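Local coordinates for protein particle-associated lyase (Acinetobacter bacteriophage AP22, PDB 4Y9V) that probably cleaves the capsular polysaccharide of Acinetobacter baumannii by a lyase reaction, serving the phage as its trimeric tailspike, at residues A[157-160]-A[166-169]; A[174-179]-A[186-191]; A[169-174]-A[197-202]; A[126-131]-A[137-142]. One frame throughout, in Å; residues are numbered along the deposited sequence. Where two conformers were deposited one is given.

Overall arrangement
All four contacts lie in the Ig-like region, whose strands join a sheet shared with strands of the pectin lyase-like body. From the N terminus, interaction 4 comes first and closes the loop from strand 113-125 to strand 137-139. Interaction 1 follows, folding the connection between strands 151-156 and 172-181 into part of the glycan pocket. Interaction 3 starts on Tyr-169, where interaction 1 ends, and reaches forward to residues 197-202; the hairpin of interaction 2 falls wholly within that span. Interactions 1 and 3 also meet through the salt bridge of Asp-159 with Arg-170. Interaction 4 touches interaction 2 at Ile-130 and Ala-191, and interaction 3 at Asp-129 and Thr-197.

Interaction 1: A[157-160]-A[166-169]; sequences TDDF and RNYY. With 49S (2-acetamido-2-deoxy-beta-D-mannopyranuronic acid), chain B; 49T (2-acetamido-2-deoxy-alpha-D-fucopyranose), chain C; SO4 (sulfate ion), chain K.
The glycan pocket is built partly on the loop between strands 151-156 and 172-181, where Asp-159 and Phe-160 pack against a type I beta turn, Arg-166 to Tyr-169. Phe-160 N donates to Asn-167 O at 2.9 Å, while Asn-167 CA sits 3.5 Å from the Phe-160 ring centroid, a CH-pi contact over the face. Asp-159 and Asn-167 point the same way, carboxylate and amide planes 85° apart, joined by a weak ND2 to OD2 bond and by a water donating to OD2 and accepting weakly from ND2; Arg-170 takes Asp-159 OD1 in a salt bridge. Arg-166 CB lies over the Tyr-169 ring, and its NE forms a salt bridge with Glu-380. The extended Arg-166 chain carries NH1 to Tyr-168 OH at 3.0 Å and to O1 of the N-acetylmannosaminuronic acid at 2.9 Å, while NH2 binds a sulfate ion, probably from the crystallisation liquor. Tyr-169 turns its ring edge to the acetamido methyl C8 of that sugar, its OH bonded to Glu-380. Tyr-168 OH accepts from the sugar's N2 and donates to carboxylate O6A at 2.6 Å. Over the centre of the Tyr-168 ring sits methyl C6 of the N-acetylfucosamine, 3.6 Å from CD2.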
loop_
_atom_site.group_PDB
_atom_site.type_symbol
_atom_site.label_atom_id
_atom_site.label_comp_id
_atom_site.label_asym_id
_atom_site.label_seq_id
_atom_site.Cartn_x
_atom_site.Cartn_y
_atom_site.Cartn_z
ATOM N N THR A 157 -13.886 23.060 -24.780
ATOM C CA THR A 157 -14.661 24.173 -24.245
ATOM C C THR A 157 -16.141 23.883 -24.099
ATOM O O THR A 157 -16.866 24.696 -23.519
ATOM C CB THR A 157 -14.416 25.430 -25.109
ATOM O OG1 THR A 157 -14.756 25.162 -26.455
ATOM C CG2 THR A 157 -12.968 25.877 -25.085
ATOM N N ASP A 158 -16.605 22.740 -24.597
ATOM C CA ASP A 158 -18.016 22.346 -24.563
ATOM C C ASP A 158 -18.424 21.875 -23.175
ATOM O O ASP A 158 -17.802 20.992 -22.549
ATOM C CB ASP A 158 -18.264 21.290 -25.621
ATOM C CG ASP A 158 -17.860 21.652 -27.042
ATOM O OD1 ASP A 158 -18.162 22.791 -27.437
ATOM O OD2 ASP A 158 -17.170 20.882 -27.781
ATOM N N ASP A 159 -19.532 22.416 -22.655
ATOM C CA ASP A 159 -20.090 22.004 -21.381
ATOM C C ASP A 159 -20.377 20.491 -21.377
ATOM O O ASP A 159 -20.763 19.892 -22.379
ATOM C CB ASP A 159 -21.383 22.749 -21.076
ATOM C CG ASP A 159 -21.202 24.197 -20.726
ATOM O OD1 ASP A 159 -20.052 24.689 -20.680
ATOM O OD2 ASP A 159 -22.227 24.845 -20.439
ATOM N N PHE A 160 -20.188 19.895 -20.193
ATOM C CA PHE A 160 -20.510 18.500 -19.920
ATOM C C PHE A 160 -19.625 17.533 -20.721
ATOM O O PHE A 160 -19.910 16.347 -20.765
ATOM C CB PHE A 160 -21.989 18.143 -20.161
ATOM C CG PHE A 160 -22.965 18.971 -19.370
ATOM C CD1 PHE A 160 -23.193 18.708 -18.031
ATOM C CD2 PHE A 160 -23.696 19.990 -19.970
ATOM C CE1 PHE A 160 -24.150 19.419 -17.321
ATOM C CE2 PHE A 160 -24.626 20.718 -19.247
ATOM C CZ PHE A 160 -24.870 20.430 -17.911
ATOM N N ARG A 166 -22.296 18.188 -14.105
ATOM C CA ARG A 166 -22.185 19.640 -13.937
ATOM C C ARG A 166 -21.630 20.207 -15.235
ATOM O O ARG A 166 -20.763 19.613 -15.862
ATOM C CB ARG A 166 -21.263 20.017 -12.764
ATOM C CG ARG A 166 -21.685 19.435 -11.435
ATOM C CD ARG A 166 -20.918 20.007 -10.259
ATOM N NE ARG A 166 -21.169 19.228 -9.055
ATOM C CZ ARG A 166 -20.676 19.537 -7.874
ATOM N NH1 ARG A 166 -19.950 20.638 -7.719
ATOM N NH2 ARG A 166 -20.864 18.714 -6.842
ATOM N N ASN A 167 -22.145 21.376 -15.633
ATOM C CA ASN A 167 -21.801 21.906 -16.927
ATOM C C ASN A 167 -20.292 22.157 -17.092
ATOM O O ASN A 167 -19.755 22.012 -18.193
ATOM C CB ASN A 167 -22.610 23.192 -17.236
ATOM C CG ASN A 167 -22.136 24.396 -16.499
ATOM O OD1 ASN A 167 -22.012 24.408 -15.297
ATOM N ND2 ASN A 167 -21.842 25.413 -17.313
ATOM N N TYR A 168 -19.643 22.522 -15.995
ATOM C CA TYR A 168 -18.228 22.848 -16.021
ATOM C C TYR A 168 -17.307 21.623 -15.903
ATOM O O TYR A 168 -16.089 21.787 -15.916
ATOM C CB TYR A 168 -17.904 23.882 -14.952
ATOM C CG TYR A 168 -18.228 23.545 -13.535
ATOM C CD1 TYR A 168 -17.253 22.985 -12.686
ATOM C CD2 TYR A 168 -19.472 23.817 -12.968
ATOM C CE1 TYR A 168 -17.522 22.703 -11.362
ATOM C CE2 TYR A 168 -19.744 23.554 -11.623
ATOM C CZ TYR A 168 -18.763 23.016 -10.826
ATOM O OH TYR A 168 -18.986 22.806 -9.475
ATOM N N TYR A 169 -17.887 20.430 -15.879
ATOM C CA TYR A 169 -17.084 19.200 -15.961
ATOM C C TYR A 169 -16.769 18.948 -17.440
ATOM O O TYR A 169 -17.433 18.170 -18.128
ATOM C CB TYR A 169 -17.823 18.036 -15.350
ATOM C CG TYR A 169 -18.020 18.045 -13.862
ATOM C CD1 TYR A 169 -17.330 18.918 -13.001
ATOM C CD2 TYR A 169 -18.866 17.114 -13.251
ATOM C CE1 TYR A 169 -17.495 18.854 -11.610
ATOM C CE2 TYR A 169 -19.003 17.012 -11.901
ATOM C CZ TYR A 169 -18.328 17.872 -11.057
ATOM O OH TYR A 169 -18.421 17.810 -9.693
HETATM C C8 49S B . -15.982 20.627 -8.694
HETATM C C7 49S B . -15.897 21.477 -7.443
HETATM O O7 49S B . -14.929 21.372 -6.659
HETATM N N2 49S B . -16.908 22.335 -7.238
HETATM C C2 49S B . -17.018 23.173 -6.061
HETATM C C3 49S B . -16.701 24.641 -6.357
HETATM O O3 49S B . -15.377 24.784 -6.873
HETATM C C1 49S B . -18.427 23.084 -5.507
HETATM O O1 49S B . -18.816 21.765 -5.256
HETATM O O5 49S B . -19.348 23.575 -6.481
HETATM C C5 49S B . -19.166 24.986 -6.693
HETATM C C6 49S B . -20.248 25.465 -7.638
HETATM O O6A 49S B . -20.516 24.767 -8.649
HETATM O O6B 49S B . -20.799 26.558 -7.355
HETATM C C4 49S B . -17.769 25.261 -7.253
HETATM O O4 49S B . -17.719 26.692 -7.276
HETATM C C1 49T C . -16.717 27.316 -8.055
HETATM C C2 49T C . -16.953 28.825 -7.928
HETATM N N2 49T C . -17.178 29.182 -6.519
HETATM C C7 49T C . -16.267 29.844 -5.822
HETATM O O7 49T C . -15.155 30.134 -6.221
HETATM C C8 49T C . -16.705 30.218 -4.403
HETATM O O5 49T C . -16.717 26.906 -9.377
HETATM C C5 49T C . -17.893 27.234 -10.131
HETATM C C6 49T C . -17.763 26.598 -11.501
HETATM C C4 49T C . -18.052 28.752 -10.160
HETATM O O4 49T C . -16.920 29.314 -10.816
HETATM C C3 49T C . -18.153 29.252 -8.744
HETATM O O3 49T C . -18.172 30.706 -8.756
HETATM S S SO4 K . -19.714 19.266 -2.711
HETATM O O1 SO4 K . -19.816 19.341 -4.159
HETATM O O2 SO4 K . -19.512 17.864 -2.305
HETATM O O3 SO4 K . -20.988 19.770 -2.171
HETATM O O4 SO4 K . -18.607 20.065 -2.131
HETATM O O HOH W 1 -22.517 27.337 -19.792
#

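Interaction 2: A[174-179]-A[186-191]; sequences FVEVAS and KFFGRA
Lys-186 O accepts two backbone bonds from one face of its carbonyl plane, from Ala-178 N at 2.8 Å and Ser-179 N at 3.2 Å. This is a classic beta bulge in the hairpin of strands 172-181 and 184-187: two residues of one strand face a single residue of the other, and the register shifts by one. Lys-186 N returns a bond to Ser-179 O. Beyond the bulge, Phe-188 N meets Glu-176 O at 3.0 Å almost along the C=O axis, and a water links Glu-176 N to Phe-188 O. Strand 151-156 packs on Val-175 and Val-177, whereas a second subunit borders the charged ends: Glu-328 of that subunit pairs with Lys-186 NZ and its Asn-296 bonds to Glu-176 OE2. The hairpin therefore contributes to the trimer interface. Two phenylalanines pack against strand 172-181. Phe-188, its CG anti to the carbonyl carbon (chi1 -74°), swings its ring back over Ala-178, whose CB lies over the face 3.6 Å from the centroid. Phe-187 instead places CG between its backbone N and carbonyl carbon (chi1 64°), so that Val-175 CG1 lies over one face of the ring, 3.7 Å from Phe-187 CD2.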
loop_
_atom_site.group_PDB
_atom_site.type_symbol
_atom_site.label_atom_id
_atom_site.label_comp_id
_atom_site.label_asym_id
_atom_site.label_seq_id
_atom_site.Cartn_x
_atom_site.Cartn_y
_atom_site.Cartn_z
ATOM N N PHE A 174 -3.349 17.795 -18.979
ATOM C CA PHE A 174 -2.050 18.401 -19.124
ATOM C C PHE A 174 -1.072 17.412 -19.736
ATOM O O PHE A 174 -1.094 16.230 -19.381
ATOM C CB PHE A 174 -1.493 18.827 -17.763
ATOM C CG PHE A 174 -2.317 19.854 -17.010
ATOM C CD1 PHE A 174 -3.157 20.749 -17.651
ATOM C CD2 PHE A 174 -2.210 19.926 -15.618
ATOM C CE1 PHE A 174 -3.875 21.703 -16.916
ATOM C CE2 PHE A 174 -2.934 20.872 -14.892
ATOM C CZ PHE A 174 -3.760 21.745 -15.556
ATOM N N VAL A 175 -0.207 17.895 -20.641
ATOM C CA VAL A 175 0.830 17.082 -21.222
ATOM C C VAL A 175 2.148 17.874 -21.231
ATOM O O VAL A 175 2.143 19.098 -21.257
ATOM C CB VAL A 175 0.501 16.566 -22.641
ATOM C CG1 VAL A 175 -0.805 15.761 -22.632
ATOM C CG2 VAL A 175 0.436 17.707 -23.650
ATOM N N GLU A 176 3.245 17.126 -21.248
ATOM C CA GLU A 176 4.575 17.680 -21.507
ATOM C C GLU A 176 5.073 17.167 -22.855
ATOM O O GLU A 176 5.012 15.986 -23.160
ATOM C CB GLU A 176 5.566 17.323 -20.405
ATOM C CG GLU A 176 6.944 17.911 -20.682
ATOM C CD GLU A 176 7.898 17.731 -19.535
ATOM O OE1 GLU A 176 7.742 18.490 -18.579
ATOM O OE2 GLU A 176 8.753 16.867 -19.609
ATOM N N VAL A 177 5.570 18.108 -23.667
ATOM C CA VAL A 177 6.014 17.791 -25.011
ATOM C C VAL A 177 7.346 17.041 -24.989
ATOM O O VAL A 177 8.324 17.493 -24.392
ATOM C CB VAL A 177 6.140 19.085 -25.824
ATOM C CG1 VAL A 177 6.681 18.793 -27.222
ATOM C CG2 VAL A 177 4.801 19.774 -25.905
ATOM N N ALA A 178 7.378 15.913 -25.697
ATOM C CA ALA A 178 8.575 15.120 -25.924
ATOM C C ALA A 178 9.307 15.517 -27.203
ATOM O O ALA A 178 10.535 15.514 -27.247
ATOM C CB ALA A 178 8.239 13.647 -25.937
ATOM N N SER A 179 8.585 15.817 -28.287
ATOM C CA SER A 179 9.212 16.224 -29.534
ATOM C C SER A 179 8.149 16.877 -30.407
ATOM O O SER A 179 6.959 16.640 -30.248
ATOM C CB SER A 179 9.891 15.086 -30.246
ATOM O OG SER A 179 8.927 14.130 -30.685
ATOM N N LYS A 186 4.598 14.974 -30.171
ATOM C CA LYS A 186 4.669 13.753 -29.361
ATOM C C LYS A 186 4.767 14.190 -27.919
ATOM O O LYS A 186 5.556 15.125 -27.617
ATOM C CB LYS A 186 5.871 12.914 -29.789
ATOM C CG LYS A 186 5.906 11.538 -29.152
ATOM C CD LYS A 186 7.008 10.651 -29.704
ATOM C CE LYS A 186 6.920 9.223 -29.185
ATOM N NZ LYS A 186 7.975 8.352 -29.713
ATOM N N PHE A 187 4.001 13.579 -27.032
ATOM C CA PHE A 187 4.001 13.952 -25.619
ATOM C C PHE A 187 4.344 12.725 -24.783
ATOM O O PHE A 187 4.210 11.591 -25.209
ATOM C CB PHE A 187 2.671 14.606 -25.198
ATOM C CG PHE A 187 1.452 13.708 -25.296
ATOM C CD1 PHE A 187 0.704 13.613 -26.448
ATOM C CD2 PHE A 187 1.062 12.946 -24.191
ATOM C CE1 PHE A 187 -0.420 12.803 -26.507
ATOM C CE2 PHE A 187 -0.036 12.152 -24.240
ATOM C CZ PHE A 187 -0.774 12.070 -25.403
ATOM N N PHE A 188 4.786 12.982 -23.546
ATOM C CA PHE A 188 5.117 11.913 -22.634
ATOM C C PHE A 188 3.855 11.286 -22.049
ATOM O O PHE A 188 2.912 11.980 -21.621
ATOM C CB PHE A 188 6.015 12.439 -21.512
ATOM C CG PHE A 188 7.420 12.697 -21.989
ATOM C CD1 PHE A 188 8.283 11.660 -22.235
ATOM C CD2 PHE A 188 7.885 14.000 -22.178
ATOM C CE1 PHE A 188 9.593 11.890 -22.654
ATOM C CE2 PHE A 188 9.176 14.237 -22.595
ATOM C CZ PHE A 188 10.045 13.173 -22.815
ATOM N N GLY A 189 3.832 9.976 -21.982
ATOM C CA GLY A 189 2.677 9.274 -21.431
ATOM C C GLY A 189 1.654 8.961 -22.492
ATOM O O GLY A 189 1.934 8.937 -23.675
ATOM N N ARG A 190 0.430 8.662 -22.010
ATOM C CA ARG A 190 -0.632 8.237 -22.890
ATOM C C ARG A 190 -1.870 9.063 -22.568
ATOM O O ARG A 190 -2.113 9.480 -21.420
ATOM C CB ARG A 190 -0.949 6.714 -22.760
ATOM C CG ARG A 190 0.261 5.831 -23.010
ATOM C CD ARG A 190 0.717 5.889 -24.485
ATOM N NE ARG A 190 1.880 5.019 -24.723
ATOM C CZ ARG A 190 3.157 5.366 -24.517
ATOM N NH1 ARG A 190 3.468 6.577 -24.107
ATOM N NH2 ARG A 190 4.108 4.481 -24.722
ATOM N N ALA A 191 -2.680 9.324 -23.587
ATOM C CA ALA A 191 -3.870 10.155 -23.397
ATOM C C ALA A 191 -4.810 9.525 -22.369
ATOM O O ALA A 191 -5.066 8.325 -22.380
ATOM C CB ALA A 191 -4.609 10.247 -24.728
HETATM O O HOH W 2 2.727 14.340 -20.661
#

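Interaction 3: A[169-174]-A[197-202]; sequences YRKGEF and TSENIV
Lys-171 NZ and Glu-199 OE1 form a salt bridge of 2.8 Å that joins the entry to strand 172-181 with the turn leading into strand 201-207, both in the Ig-like region. The ammonium group comes to the syn side of OE1, tilted 32° from the carboxylate plane, and OE2 lies farther off, at 3.3 Å from NZ. The two side chains meet at about a right angle. Lys-171 leaves the backbone with a chi1 of 66° and then runs fully extended, carrying the charge across to the other segment.

Around this pair, the intervening chain supplies further grips: Asn-194 O also accepts from Lys-171 NZ, and Leu-196 N donates to Glu-199 OE1, so both charged groups are held from more than one direction. Strand 151-156 lies between the two segments' strands, and Cys-156 touches both Lys-171 and Ile-201. Lys-171 CE passes Ile-201 CD1 in a loose apolar contact of 4.2 Å.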
loop_
_atom_site.group_PDB
_atom_site.type_symbol
_atom_site.label_atom_id
_atom_site.label_comp_id
_atom_site.label_asym_id
_atom_site.label_seq_id
_atom_site.Cartn_x
_atom_site.Cartn_y
_atom_site.Cartn_z
ATOM N N TYR A 169 -17.887 20.430 -15.879
ATOM C CA TYR A 169 -17.084 19.200 -15.961
ATOM C C TYR A 169 -16.769 18.948 -17.440
ATOM O O TYR A 169 -17.433 18.170 -18.128
ATOM C CB TYR A 169 -17.823 18.036 -15.350
ATOM C CG TYR A 169 -18.020 18.045 -13.862
ATOM C CD1 TYR A 169 -17.330 18.918 -13.001
ATOM C CD2 TYR A 169 -18.866 17.114 -13.251
ATOM C CE1 TYR A 169 -17.495 18.854 -11.610
ATOM C CE2 TYR A 169 -19.003 17.012 -11.901
ATOM C CZ TYR A 169 -18.328 17.872 -11.057
ATOM O OH TYR A 169 -18.421 17.810 -9.693
ATOM N N ARG A 170 -15.730 19.659 -17.914
ATOM C CA ARG A 170 -15.272 19.629 -19.284
ATOM C C ARG A 170 -14.015 18.789 -19.369
ATOM O O ARG A 170 -13.211 18.702 -18.423
ATOM C CB ARG A 170 -15.028 21.047 -19.826
ATOM C CG ARG A 170 -16.239 21.942 -19.642
ATOM C CD ARG A 170 -16.199 23.191 -20.535
ATOM N NE ARG A 170 -17.234 24.144 -20.137
ATOM C CZ ARG A 170 -17.144 24.945 -19.100
ATOM N NH1 ARG A 170 -16.000 25.064 -18.439
ATOM N NH2 ARG A 170 -18.204 25.616 -18.692
ATOM N N LYS A 171 -13.820 18.121 -20.515
ATOM C CA LYS A 171 -12.682 17.207 -20.666
ATOM C C LYS A 171 -11.412 17.981 -21.061
ATOM O O LYS A 171 -11.454 19.038 -21.674
ATOM C CB LYS A 171 -13.002 16.069 -21.619
ATOM C CG LYS A 171 -13.235 16.451 -23.056
ATOM C CD LYS A 171 -13.497 15.227 -23.920
ATOM C CE LYS A 171 -13.748 15.573 -25.374
ATOM N NZ LYS A 171 -14.071 14.362 -26.148
ATOM N N GLY A 172 -10.277 17.373 -20.713
ATOM C CA GLY A 172 -8.975 17.918 -21.032
ATOM C C GLY A 172 -7.921 17.256 -20.177
ATOM O O GLY A 172 -8.241 16.443 -19.312
ATOM N N GLU A 173 -6.662 17.605 -20.413
ATOM C CA GLU A 173 -5.565 17.095 -19.607
ATOM C C GLU A 173 -4.313 17.942 -19.856
ATOM O O GLU A 173 -4.232 18.673 -20.841
ATOM C CB GLU A 173 -5.294 15.601 -19.887
ATOM C CG GLU A 173 -4.937 15.276 -21.322
ATOM C CD GLU A 173 -5.163 13.786 -21.558
ATOM O OE1 GLU A 173 -6.358 13.371 -21.693
ATOM O OE2 GLU A 173 -4.188 12.998 -21.544
ATOM N N PHE A 174 -3.349 17.795 -18.979
ATOM C CA PHE A 174 -2.050 18.401 -19.124
ATOM C C PHE A 174 -1.072 17.412 -19.736
ATOM O O PHE A 174 -1.094 16.230 -19.381
ATOM C CB PHE A 174 -1.493 18.827 -17.763
ATOM C CG PHE A 174 -2.317 19.854 -17.010
ATOM C CD1 PHE A 174 -3.157 20.749 -17.651
ATOM C CD2 PHE A 174 -2.210 19.926 -15.618
ATOM C CE1 PHE A 174 -3.875 21.703 -16.916
ATOM C CE2 PHE A 174 -2.934 20.872 -14.892
ATOM C CZ PHE A 174 -3.760 21.745 -15.556
ATOM N N THR A 197 -10.894 15.921 -33.560
ATOM C CA THR A 197 -10.662 17.127 -34.328
ATOM C C THR A 197 -11.927 17.961 -34.416
ATOM O O THR A 197 -11.877 19.189 -34.315
ATOM C CB THR A 197 -10.203 16.803 -35.751
ATOM O OG1 THR A 197 -11.148 15.939 -36.413
ATOM C CG2 THR A 197 -8.871 16.089 -35.638
ATOM N N SER A 198 -13.035 17.228 -34.669
ATOM C CA SER A 198 -14.329 17.802 -34.878
ATOM C C SER A 198 -14.916 18.499 -33.667
ATOM O O SER A 198 -15.896 19.256 -33.796
ATOM C CB SER A 198 -15.318 16.689 -35.339
ATOM O OG SER A 198 -15.525 15.719 -34.324
ATOM N N GLU A 199 -14.425 18.239 -32.483
ATOM C CA GLU A 199 -14.866 18.803 -31.236
ATOM C C GLU A 199 -14.175 20.178 -31.027
ATOM O O GLU A 199 -13.206 20.513 -31.703
ATOM C CB GLU A 199 -14.575 17.863 -30.037
ATOM C CG GLU A 199 -15.476 16.600 -30.086
ATOM C CD GLU A 199 -15.031 15.504 -29.157
ATOM O OE1 GLU A 199 -13.891 15.499 -28.694
ATOM O OE2 GLU A 199 -15.871 14.605 -28.904
ATOM N N ASN A 200 -14.656 20.964 -30.057
ATOM C CA ASN A 200 -14.070 22.235 -29.708
ATOM C C ASN A 200 -12.887 22.036 -28.745
ATOM O O ASN A 200 -13.019 22.203 -27.550
ATOM C CB ASN A 200 -15.069 23.190 -29.100
ATOM C CG ASN A 200 -15.954 23.778 -30.153
ATOM O OD1 ASN A 200 -15.426 24.297 -31.160
ATOM N ND2 ASN A 200 -17.242 23.766 -29.960
ATOM N N ILE A 201 -11.776 21.559 -29.321
ATOM C CA ILE A 201 -10.567 21.231 -28.559
ATOM C C ILE A 201 -9.495 22.251 -28.810
ATOM O O ILE A 201 -8.967 22.392 -29.924
ATOM C CB ILE A 201 -10.025 19.832 -28.900
ATOM C CG1 ILE A 201 -11.065 18.740 -28.915
ATOM C CG2 ILE A 201 -8.863 19.506 -27.947
ATOM C CD1 ILE A 201 -11.815 18.559 -27.602
ATOM N N VAL A 202 -9.158 23.031 -27.793
ATOM C CA VAL A 202 -8.140 24.048 -27.852
ATOM C C VAL A 202 -6.872 23.494 -27.197
ATOM O O VAL A 202 -6.913 22.612 -26.336
ATOM C CB VAL A 202 -8.570 25.378 -27.225
ATOM C CG1 VAL A 202 -9.864 25.853 -27.903
ATOM C CG2 VAL A 202 -8.752 25.286 -25.728
#

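Interaction 4: A[126-131]-A[137-142]; sequences LASDIV and SFDVAD
Leu-126 and Ile-130 approach Phe-138 in different ways. The leucine side chain crosses that of Phe-138 at about a right angle, whereas the isoleucine runs beside it, pointing the same way. Leu-126 CD1 and Ile-130 CG1 touch Phe-138 CB, at 3.7 and 3.8 Å, while CD1 of each residue meets the base of the ring obliquely. The Phe-138 ring leads off toward Ile-154 and Ile-203 of neighbouring strands in the Ig-like region.

Alongside this packing, polar groups link the loop to the strand. Ser-128 turns its hydroxyl to the strand: OG accepts from Asp-139 N at 2.8 Å in a nearly straight bond (175° at the hydrogen), much as a backbone carbonyl would in a regular sheet. Ala-127 N donates to Asp-139 O, also at 2.8 Å, from above the carbonyl plane. Hence Asp-139 has both its backbone N and O held by the loop, while its OD1 is hydrogen-bonded to Thr-184 OG1.

Two waters add to these links. One donates to Ala-127 O and to Asp-139 OD2; the other bonds to Ser-128 OG and donates to Asp-129 O and Ser-137 O. The loop is thus joined to strand 137-139 through a serine hydroxyl and bridging waters as well as direct backbone bonding, with apolar packing through the buried Leu-126, Ile-130 and Phe-138.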
loop_
_atom_site.group_PDB
_atom_site.type_symbol
_atom_site.label_atom_id
_atom_site.label_comp_id
_atom_site.label_asym_id
_atom_site.label_seq_id
_atom_site.Cartn_x
_atom_site.Cartn_y
_atom_site.Cartn_z
ATOM N N LEU A 126 -6.599 21.252 -31.859
ATOM C CA LEU A 126 -6.284 19.850 -32.202
ATOM C C LEU A 126 -6.614 19.553 -33.626
ATOM O O LEU A 126 -7.693 19.877 -34.098
ATOM C CB LEU A 126 -7.132 18.979 -31.269
ATOM C CG LEU A 126 -6.951 17.486 -31.424
ATOM C CD1 LEU A 126 -5.524 17.046 -31.134
ATOM C CD2 LEU A 126 -7.966 16.720 -30.583
ATOM N N ALA A 127 -5.708 18.825 -34.308
ATOM C CA ALA A 127 -5.825 18.521 -35.719
ATOM C C ALA A 127 -5.762 17.009 -36.042
ATOM O O ALA A 127 -5.806 16.663 -37.198
ATOM C CB ALA A 127 -4.797 19.262 -36.576
ATOM N N SER A 128 -5.710 16.145 -35.026
ATOM C CA SER A 128 -5.899 14.706 -35.230
ATOM C C SER A 128 -6.693 14.172 -34.048
ATOM O O SER A 128 -6.710 14.776 -32.963
ATOM C CB SER A 128 -4.605 13.946 -35.320
ATOM O OG SER A 128 -3.791 14.107 -34.164
ATOM N N ASP A 129 -7.276 13.002 -34.205
ATOM C CA ASP A 129 -8.052 12.407 -33.139
ATOM C C ASP A 129 -7.101 11.729 -32.127
ATOM O O ASP A 129 -6.128 11.065 -32.503
ATOM C CB ASP A 129 -9.025 11.406 -33.715
ATOM C CG ASP A 129 -10.113 12.014 -34.604
ATOM O OD1 ASP A 129 -10.404 13.203 -34.502
ATOM O OD2 ASP A 129 -10.702 11.239 -35.381
ATOM N N ILE A 130 -7.406 11.905 -30.870
ATOM C CA ILE A 130 -6.689 11.299 -29.735
ATOM C C ILE A 130 -7.537 10.162 -29.170
ATOM O O ILE A 130 -8.734 10.362 -28.908
ATOM C CB ILE A 130 -6.381 12.368 -28.694
ATOM C CG1 ILE A 130 -5.385 13.405 -29.229
ATOM C CG2 ILE A 130 -5.869 11.721 -27.405
ATOM C CD1 ILE A 130 -5.202 14.588 -28.329
ATOM N N VAL A 131 -6.907 9.020 -28.969
ATOM C CA VAL A 131 -7.542 7.802 -28.476
ATOM C C VAL A 131 -7.117 7.539 -27.037
ATOM O O VAL A 131 -5.925 7.372 -26.724
ATOM C CB VAL A 131 -7.189 6.611 -29.365
ATOM C CG1 VAL A 131 -7.852 5.331 -28.832
ATOM C CG2 VAL A 131 -7.608 6.886 -30.810
ATOM N N SER A 137 0.732 11.013 -29.175
ATOM C CA SER A 137 1.014 12.139 -30.046
ATOM C C SER A 137 -0.310 12.652 -30.579
ATOM O O SER A 137 -1.334 11.982 -30.571
ATOM C CB SER A 137 1.918 11.773 -31.225
ATOM O OG SER A 137 1.261 10.757 -32.011
ATOM N N PHE A 138 -0.234 13.891 -31.115
ATOM C CA PHE A 138 -1.383 14.492 -31.782
ATOM C C PHE A 138 -0.823 15.557 -32.733
ATOM O O PHE A 138 0.216 16.172 -32.475
ATOM C CB PHE A 138 -2.401 15.085 -30.818
ATOM C CG PHE A 138 -1.867 16.098 -29.842
ATOM C CD1 PHE A 138 -1.370 15.703 -28.615
ATOM C CD2 PHE A 138 -1.880 17.470 -30.122
ATOM C CE1 PHE A 138 -0.918 16.597 -27.692
ATOM C CE2 PHE A 138 -1.392 18.376 -29.193
ATOM C CZ PHE A 138 -0.889 17.960 -27.969
ATOM N N ASP A 139 -1.579 15.812 -33.789
ATOM C CA ASP A 139 -1.269 16.905 -34.683
ATOM C C ASP A 139 -2.026 18.152 -34.190
ATOM O O ASP A 139 -3.097 18.061 -33.602
ATOM C CB ASP A 139 -1.728 16.587 -36.107
ATOM C CG ASP A 139 -0.977 15.457 -36.728
ATOM O OD1 ASP A 139 0.133 15.062 -36.226
ATOM O OD2 ASP A 139 -1.515 14.864 -37.711
ATOM N N VAL A 140 -1.437 19.303 -34.505
ATOM C CA VAL A 140 -2.036 20.602 -34.222
ATOM C C VAL A 140 -2.139 21.385 -35.522
ATOM O O VAL A 140 -1.466 21.113 -36.503
ATOM C CB VAL A 140 -1.250 21.398 -33.163
ATOM C CG1 VAL A 140 -1.310 20.669 -31.814
ATOM C CG2 VAL A 140 0.178 21.624 -33.606
ATOM N N ALA A 141 -2.947 22.452 -35.476
ATOM C CA ALA A 141 -3.035 23.364 -36.608
ATOM C C ALA A 141 -1.751 24.216 -36.736
ATOM O O ALA A 141 -1.456 24.636 -37.869
ATOM C CB ALA A 141 -4.260 24.217 -36.504
ATOM N N ASP A 142 -1.046 24.484 -35.658
ATOM C CA ASP A 142 0.123 25.358 -35.675
ATOM C C ASP A 142 1.027 24.949 -34.504
ATOM O O ASP A 142 0.650 25.129 -33.373
ATOM C CB ASP A 142 -0.264 26.818 -35.544
ATOM C CG ASP A 142 0.905 27.779 -35.492
ATOM O OD1 ASP A 142 2.039 27.370 -35.824
ATOM O OD2 ASP A 142 0.642 28.973 -35.153
HETATM O O HOH W 3 -3.840 15.556 -38.806
HETATM O O HOH W 4 -3.504 11.909 -32.423
#